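Local coordinates for protein beta-N-acetylhexosaminidase (Mycobacterium smegmatis, PDB 4YYF) that probably hydrolyses terminal non-reducing N-acetyl-D-hexosamine residues in N-acetyl-beta-D-hexosaminides, as a glycosyl hydrolase of family 3, at residues Asp306-Ala311 with Ala319-Thr324; Asp332-Ala337 with Gly341-Gly346. The protein carries 1 engineered substitution. One frame throughout, in Å; residues are numbered along the deposited sequence.

How the contacts relate
Contact 1 lies in the core: segment 306-311 of helix 304-314 meets strand 319-321, and its touching side chains are all buried and apolar. Contact 2 is nearer the surface, about 14 Å away between centres, where helix 327-340 ends and the chain turns toward helix 345-357; there a salt bridge and backbone bonds to one carbonyl accompany apolar packing of A337, L334 and L343. The two follow each other along the chain, strand 319-321 leading into helix 327-340. L309 joins them, since it points away from the strand and sets CD1 3.5 Å from A337 CB, while its CD2 lies near the head of R333. Helix 304-314 thus has one side on the strand and another on contact 2.

Contact 1 (Asp306-Ala311 with Ala319-Thr324)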
ATOM      1  N   ASP A 306      -9.355 -13.621   8.738  1.00 22.92           N
ATOM      2  CA  ASP A 306     -10.517 -13.552   7.861  1.00 27.05           C
ATOM      3  C   ASP A 306     -10.408 -12.375   6.886  1.00 24.55           C
ATOM      4  O   ASP A 306     -10.743 -12.507   5.711  1.00 22.59           O
ATOM      5  CB  ASP A 306     -11.804 -13.472   8.701  1.00 32.94           C
ATOM      6  CG  ASP A 306     -13.073 -13.430   7.848  1.00 47.38           C
ATOM      7  OD1 ASP A 306     -13.053 -13.867   6.670  1.00 51.22           O
ATOM      8  OD2 ASP A 306     -14.105 -12.963   8.372  1.00 54.97           O
ATOM      9  N   ALA A 307      -9.915 -11.234   7.369  1.00 18.95           N
ATOM     10  CA  ALA A 307      -9.773 -10.035   6.540  1.00 19.37           C
ATOM     11  C   ALA A 307      -8.739 -10.236   5.443  1.00 21.89           C
ATOM     12  O   ALA A 307      -8.937  -9.812   4.293  1.00 18.54           O
ATOM     13  CB  ALA A 307      -9.386  -8.838   7.398  1.00 20.36           C
ATOM     14  N   VAL A 308      -7.627 -10.870   5.801  1.00 14.90           N
ATOM     15  CA  VAL A 308      -6.579 -11.166   4.817  1.00 17.44           C
ATOM     16  C   VAL A 308      -7.104 -12.117   3.752  1.00 20.57           C
ATOM     17  O   VAL A 308      -6.919 -11.894   2.551  1.00 19.02           O
ATOM     18  CB  VAL A 308      -5.331 -11.746   5.499  1.00 17.28           C
ATOM     19  CG1 VAL A 308      -4.359 -12.324   4.463  1.00 15.38           C
ATOM     20  CG2 VAL A 308      -4.661 -10.661   6.335  1.00 16.93           C
ATOM     21  N   LEU A 309      -7.783 -13.171   4.190  1.00 18.49           N
ATOM     22  CA  LEU A 309      -8.413 -14.104   3.258  1.00 20.40           C
ATOM     23  C   LEU A 309      -9.377 -13.393   2.296  1.00 22.21           C
ATOM     24  O   LEU A 309      -9.312 -13.588   1.078  1.00 22.13           O
ATOM     25  CB  LEU A 309      -9.156 -15.202   4.025  1.00 21.15           C
ATOM     26  CG  LEU A 309      -9.939 -16.183   3.145  1.00 24.89           C
ATOM     27  CD1 LEU A 309      -9.052 -16.712   2.026  1.00 22.03           C
ATOM     28  CD2 LEU A 309     -10.531 -17.348   3.951  1.00 25.34           C
ATOM     29  N   ARG A 310     -10.276 -12.581   2.842  1.00 23.09           N
ATOM     30  CA  ARG A 310     -11.229 -11.853   2.013  1.00 24.84           C
ATOM     31  C   ARG A 310     -10.540 -10.919   1.015  1.00 22.89           C
ATOM     32  O   ARG A 310     -10.972 -10.803  -0.133  1.00 21.70           O
ATOM     33  CB  ARG A 310     -12.218 -11.077   2.889  1.00 23.93           C
ATOM     34  CG  ARG A 310     -13.289 -11.963   3.522  1.00 24.73           C
ATOM     35  CD  ARG A 310     -13.977 -11.275   4.681  1.00 26.97           C
ATOM     36  NE  ARG A 310     -15.032 -12.124   5.242  1.00 35.84           N
ATOM     37  CZ  ARG A 310     -16.262 -12.211   4.742  1.00 38.50           C
ATOM     38  NH1 ARG A 310     -16.594 -11.487   3.680  1.00 39.73           N
ATOM     39  NH2 ARG A 310     -17.159 -13.016   5.301  1.00 32.95           N
ATOM     40  N   ALA A 311      -9.467 -10.262   1.447  1.00 21.60           N
ATOM     41  CA  ALA A 311      -8.737  -9.368   0.554  1.00 22.88           C
ATOM     42  C   ALA A 311      -8.125 -10.130  -0.618  1.00 19.06           C
ATOM     43  O   ALA A 311      -8.281  -9.727  -1.765  1.00 18.13           O
ATOM     44  CB  ALA A 311      -7.660  -8.586   1.310  1.00 21.82           C
ATOM     45  N   ALA A 319      -1.602  -8.181   1.223  1.00 11.69           N
ATOM     46  CA  ALA A 319      -2.416  -7.891   2.401  1.00 12.98           C
ATOM     47  C   ALA A 319      -1.528  -7.310   3.476  1.00 18.89           C
ATOM     48  O   ALA A 319      -0.556  -7.948   3.909  1.00 18.21           O
ATOM     49  CB  ALA A 319      -3.091  -9.161   2.903  1.00 16.97           C
ATOM     50  N   LEU A 320      -1.876  -6.102   3.916  1.00 14.94           N
ATOM     51  CA  LEU A 320      -1.050  -5.335   4.837  1.00 12.71           C
ATOM     52  C   LEU A 320      -1.763  -5.183   6.179  1.00 14.83           C
ATOM     53  O   LEU A 320      -2.951  -4.869   6.217  1.00 15.07           O
ATOM     54  CB  LEU A 320      -0.799  -3.949   4.217  1.00 13.75           C
ATOM     55  CG  LEU A 320      -0.019  -2.800   4.889  1.00 25.89           C
ATOM     56  CD1 LEU A 320      -0.869  -1.967   5.805  1.00 30.28           C
ATOM     57  CD2 LEU A 320       1.193  -3.281   5.639  1.00 26.23           C
ATOM     58  N   TRP A 321      -1.042  -5.416   7.272  1.00 16.79           N
ATOM     59  CA  TRP A 321      -1.522  -5.043   8.610  1.00 15.52           C
ATOM     60  C   TRP A 321      -0.325  -4.735   9.503  1.00 18.08           C
ATOM     61  O   TRP A 321       0.815  -4.906   9.078  1.00 15.43           O
ATOM     62  CB  TRP A 321      -2.492  -6.081   9.200  1.00 14.41           C
ATOM     63  CG  TRP A 321      -1.882  -7.340   9.787  1.00 15.47           C
ATOM     64  CD1 TRP A 321      -1.668  -7.608  11.118  1.00 17.35           C
ATOM     65  CD2 TRP A 321      -1.467  -8.518   9.069  1.00 17.48           C
ATOM     66  NE1 TRP A 321      -1.132  -8.873  11.263  1.00 19.60           N
ATOM     67  CE2 TRP A 321      -1.001  -9.448  10.026  1.00 17.89           C
ATOM     68  CE3 TRP A 321      -1.437  -8.866   7.712  1.00 18.89           C
ATOM     69  CZ2 TRP A 321      -0.500 -10.706   9.661  1.00 14.73           C
ATOM     70  CZ3 TRP A 321      -0.944 -10.117   7.352  1.00 17.28           C
ATOM     71  CH2 TRP A 321      -0.482 -11.020   8.324  1.00 14.35           C
ATOM     72  N   ILE A 322      -0.554  -4.236  10.713  1.00 16.32           N
ATOM     73  CA  ILE A 322       0.538  -3.525  11.376  1.00 18.95           C
ATOM     74  C   ILE A 322       1.243  -4.244  12.524  1.00 15.66           C
ATOM     75  O   ILE A 322       2.023  -3.632  13.248  1.00 16.34           O
ATOM     76  CB  ILE A 322       0.154  -2.065  11.753  1.00 20.78           C
ATOM     77  CG1 ILE A 322      -0.933  -2.028  12.829  1.00 18.52           C
ATOM     78  CG2 ILE A 322      -0.288  -1.295  10.498  1.00 21.42           C
ATOM     79  CD1 ILE A 322      -1.225  -0.622  13.341  1.00 19.50           C
ATOM     80  N   THR A 323       1.000  -5.544  12.663  1.00 17.02           N
ATOM     81  CA  THR A 323       1.665  -6.347  13.689  1.00 19.72           C
ATOM     82  C   THR A 323       2.100  -7.703  13.124  1.00 21.52           C
ATOM     83  O   THR A 323       1.537  -8.175  12.137  1.00 19.98           O
ATOM     84  CB  THR A 323       0.736  -6.584  14.890  1.00 18.68           C
ATOM     85  OG1 THR A 323      -0.538  -7.015  14.395  1.00 17.53           O
ATOM     86  CG2 THR A 323       0.544  -5.301  15.704  1.00 17.30           C
ATOM     87  N   THR A 324       3.080  -8.335  13.770  1.00 19.30           N
ATOM     88  CA  THR A 324       3.600  -9.628  13.326  1.00 16.84           C
ATOM     89  C   THR A 324       2.977 -10.822  14.045  1.00 18.64           C
ATOM     90  O   THR A 324       3.129 -11.961  13.589  1.00 17.32           O
ATOM     91  CB  THR A 324       5.105  -9.732  13.584  1.00 14.89           C
ATOM     92  OG1 THR A 324       5.333  -9.577  14.989  1.00 18.02           O
ATOM     93  CG2 THR A 324       5.875  -8.645  12.808  1.00 14.90           C
TER
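V308 reaches from helix 304-314 to strand 319-321 with both of its methyls, CG1 chiefly on A319 and CG2 chiefly on W321. CG1 lies anti to the backbone N (chi1 168°) and comes to 3.7 Å from A319 CB. CG2, beside the backbone N, sits 3.9 Å from W321 CZ3 and equally near CE3, so it meets the six-membered part of the indole, approaching the ring obliquely. The side chains of V308 and W321 cross at about a right angle. A319 and W321, two apart on the strand, both point toward the helix, with L320 between them pointing away; the valine therefore packs against two successive side chains of one strand face. W321 NE1 is hydrogen-bonded to E326, which ties down the polar edge of the indole while the benzo carbons take up the valine. L49 of the neighbouring strand and V330 of helix 327-340 also touch V308. Apolar side chains of the helix here meet the strand face turned toward it, in keeping with the TIM barrel of the glycosyl hydrolase family 3 N-terminal domain, in which helices pack around parallel strands.

Contact 2 (Asp332-Ala337 with Gly341-Gly346); sequences DRLEQA and GELNQG
A337 O takes three backbone N-H groups from the chain that follows its helix. L343 N makes the straightest of these bonds, 3.1 Å from A337 O with an N-H...O angle of 159°, and it comes in from well above the carbonyl plane. G341 N and E342 N each lie 2.8 Å from A337 O, but both bonds are bent and weak; S340 OG is a further partner of the same oxygen. The carbonyl thus draws the chain back over the end of helix 327-340, where G341 is the first residue to leave helical angles, with positive phi (83°). Beside this turn A337 CB packs 3.7 Å from L343 CB, and E342 CB lies on the same methyl. L334 and L343 meet more loosely through their CD2 methyls, with L312 of helix 304-314 also against L334.

These contacts belong to the connection between two consecutive helices of the family 3 domain, 327-340 and 345-357. N344 is the N-cap just before the second helix; its OD1 accepts from G346 N at 2.7 Å.

Across the connection R333 grips the E342 carboxylate end-on. R333 NH2 meets the syn lone pair of E342 OE2 at 2.8 Å, and NH1 gives a 3.0 Å bond to OE1, the two flat groups lying 33° apart. R333 is bent at chi2, which turns its head toward E342, itself extended beyond CG; the two side chains cross at about a right angle. E342 OE1 also bonds to S340 OG, which should restrict rotation of the carboxylate, and L309 also touches E342.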
ATOM      1  N   ASP A 332      -1.868 -20.166   8.456  1.00 24.95           N
ATOM      2  CA  ASP A 332      -2.699 -21.349   8.687  1.00 25.10           C
ATOM      3  C   ASP A 332      -4.046 -21.236   7.988  1.00 26.30           C
ATOM      4  O   ASP A 332      -4.520 -22.183   7.361  1.00 30.92           O
ATOM      5  CB  ASP A 332      -2.940 -21.561  10.188  1.00 25.80           C
ATOM      6  CG  ASP A 332      -1.742 -22.147  10.893  1.00 27.13           C
ATOM      7  OD1 ASP A 332      -0.747 -22.469  10.214  1.00 28.84           O
ATOM      8  OD2 ASP A 332      -1.798 -22.294  12.131  1.00 28.47           O
ATOM      9  N   ARG A 333      -4.672 -20.075   8.104  1.00 21.69           N
ATOM     10  CA  ARG A 333      -6.003 -19.891   7.533  1.00 22.14           C
ATOM     11  C   ARG A 333      -5.926 -19.871   6.003  1.00 25.51           C
ATOM     12  O   ARG A 333      -6.826 -20.352   5.313  1.00 27.03           O
ATOM     13  CB  ARG A 333      -6.630 -18.591   8.063  1.00 25.05           C
ATOM     14  CG  ARG A 333      -8.041 -18.286   7.538  1.00 24.90           C
ATOM     15  CD  ARG A 333      -9.066 -19.304   8.042  1.00 26.02           C
ATOM     16  NE  ARG A 333     -10.430 -19.048   7.554  1.00 29.34           N
ATOM     17  CZ  ARG A 333     -10.975 -19.636   6.490  1.00 30.69           C
ATOM     18  NH1 ARG A 333     -10.277 -20.518   5.788  1.00 28.22           N
ATOM     19  NH2 ARG A 333     -12.221 -19.346   6.123  1.00 29.87           N
ATOM     20  N   LEU A 334      -4.841 -19.319   5.468  1.00 21.61           N
ATOM     21  CA  LEU A 334      -4.702 -19.231   4.021  1.00 21.29           C
ATOM     22  C   LEU A 334      -4.497 -20.608   3.391  1.00 26.48           C
ATOM     23  O   LEU A 334      -5.054 -20.895   2.333  1.00 27.78           O
ATOM     24  CB  LEU A 334      -3.576 -18.272   3.636  1.00 17.72           C
ATOM     25  CG  LEU A 334      -3.886 -16.807   3.952  1.00 16.04           C
ATOM     26  CD1 LEU A 334      -2.725 -15.903   3.537  1.00 16.78           C
ATOM     27  CD2 LEU A 334      -5.169 -16.390   3.241  1.00 17.51           C
ATOM     28  N   GLU A 335      -3.711 -21.456   4.046  1.00 28.71           N
ATOM     29  CA  GLU A 335      -3.556 -22.837   3.605  1.00 33.54           C
ATOM     30  C   GLU A 335      -4.885 -23.602   3.621  1.00 32.75           C
ATOM     31  O   GLU A 335      -5.181 -24.369   2.704  1.00 32.10           O
ATOM     32  CB  GLU A 335      -2.505 -23.558   4.454  1.00 31.44           C
ATOM     33  CG  GLU A 335      -1.101 -23.012   4.294  1.00 29.27           C
ATOM     34  CD  GLU A 335      -0.030 -24.007   4.737  1.00 37.72           C
ATOM     35  OE1 GLU A 335       0.629 -23.760   5.775  1.00 37.10           O
ATOM     36  OE2 GLU A 335       0.158 -25.034   4.043  1.00 41.17           O
ATOM     37  N   GLN A 336      -5.691 -23.382   4.652  1.00 29.76           N
ATOM     38  CA  GLN A 336      -7.005 -24.017   4.722  1.00 32.84           C
ATOM     39  C   GLN A 336      -7.921 -23.536   3.594  1.00 33.06           C
ATOM     40  O   GLN A 336      -8.692 -24.318   3.031  1.00 34.61           O
ATOM     41  CB  GLN A 336      -7.656 -23.758   6.084  1.00 34.89           C
ATOM     42  CG  GLN A 336      -6.917 -24.376   7.259  1.00 44.59           C
ATOM     43  CD  GLN A 336      -7.358 -23.788   8.591  1.00 50.66           C
ATOM     44  OE1 GLN A 336      -8.400 -23.131   8.676  1.00 49.52           O
ATOM     45  NE2 GLN A 336      -6.559 -24.009   9.636  1.00 52.77           N
ATOM     46  N   ALA A 337      -7.832 -22.252   3.263  1.00 25.61           N
ATOM     47  CA  ALA A 337      -8.655 -21.698   2.193  1.00 25.38           C
ATOM     48  C   ALA A 337      -8.279 -22.307   0.843  1.00 27.38           C
ATOM     49  O   ALA A 337      -9.146 -22.531  -0.008  1.00 27.63           O
ATOM     50  CB  ALA A 337      -8.529 -20.204   2.146  1.00 20.97           C
ATOM     51  N   GLY A 341     -10.847 -24.361  -1.286  1.00 36.32           N
ATOM     52  CA  GLY A 341     -11.180 -23.674  -2.524  1.00 40.36           C
ATOM     53  C   GLY A 341     -11.788 -22.307  -2.299  1.00 39.05           C
ATOM     54  O   GLY A 341     -12.357 -21.704  -3.217  1.00 35.55           O
ATOM     55  N   GLU A 342     -11.674 -21.817  -1.069  1.00 34.81           N
ATOM     56  CA  GLU A 342     -12.088 -20.459  -0.767  1.00 33.77           C
ATOM     57  C   GLU A 342     -11.127 -19.517  -1.454  1.00 29.93           C
ATOM     58  O   GLU A 342     -11.472 -18.377  -1.774  1.00 32.65           O
ATOM     59  CB  GLU A 342     -12.026 -20.209   0.734  1.00 33.80           C
ATOM     60  CG  GLU A 342     -13.135 -20.846   1.524  1.00 39.60           C
ATOM     61  CD  GLU A 342     -12.868 -20.727   3.005  1.00 41.28           C
ATOM     62  OE1 GLU A 342     -12.052 -21.519   3.526  1.00 37.40           O
ATOM     63  OE2 GLU A 342     -13.447 -19.816   3.631  1.00 41.33           O
ATOM     64  N   LEU A 343      -9.901 -19.995  -1.637  1.00 26.55           N
ATOM     65  CA  LEU A 343      -8.850 -19.200  -2.264  1.00 26.82           C
ATOM     66  C   LEU A 343      -8.283 -20.015  -3.415  1.00 26.70           C
ATOM     67  O   LEU A 343      -7.812 -21.126  -3.211  1.00 26.59           O
ATOM     68  CB  LEU A 343      -7.745 -18.881  -1.253  1.00 26.11           C
ATOM     69  CG  LEU A 343      -6.566 -18.055  -1.783  1.00 24.31           C
ATOM     70  CD1 LEU A 343      -7.076 -16.737  -2.327  1.00 23.22           C
ATOM     71  CD2 LEU A 343      -5.525 -17.813  -0.698  1.00 23.35           C
ATOM     72  N   ASN A 344      -8.343 -19.477  -4.626  1.00 27.73           N
ATOM     73  CA  ASN A 344      -7.894 -20.229  -5.787  1.00 28.11           C
ATOM     74  C   ASN A 344      -6.374 -20.191  -5.918  1.00 23.01           C
ATOM     75  O   ASN A 344      -5.759 -19.155  -5.673  1.00 17.35           O
ATOM     76  CB  ASN A 344      -8.529 -19.661  -7.053  1.00 35.23           C
ATOM     77  CG  ASN A 344      -8.299 -20.543  -8.263  1.00 41.58           C
ATOM     78  OD1 ASN A 344      -7.300 -20.396  -8.974  1.00 39.84           O
ATOM     79  ND2 ASN A 344      -9.228 -21.470  -8.505  1.00 47.08           N
ATOM     80  N   GLN A 345      -5.772 -21.305  -6.332  1.00 21.04           N
ATOM     81  CA  GLN A 345      -4.323 -21.345  -6.553  1.00 26.21           C
ATOM     82  C   GLN A 345      -3.859 -20.258  -7.535  1.00 21.18           C
ATOM     83  O   GLN A 345      -2.776 -19.691  -7.390  1.00 18.40           O
ATOM     84  CB  GLN A 345      -3.898 -22.733  -7.048  1.00 27.92           C
ATOM     85  CG  GLN A 345      -2.382 -22.927  -7.125  1.00 39.98           C
ATOM     86  CD  GLN A 345      -1.678 -22.658  -5.799  1.00 51.64           C
ATOM     87  OE1 GLN A 345      -2.087 -23.161  -4.749  1.00 51.81           O
ATOM     88  NE2 GLN A 345      -0.616 -21.850  -5.841  1.00 52.79           N
ATOM     89  N   GLY A 346      -4.694 -19.961  -8.528  1.00 21.18           N
ATOM     90  CA  GLY A 346      -4.363 -18.967  -9.533  1.00 20.07           C
ATOM     91  C   GLY A 346      -4.256 -17.577  -8.944  1.00 17.96           C
ATOM     92  O   GLY A 346      -3.456 -16.749  -9.396  1.00 18.07           O
TER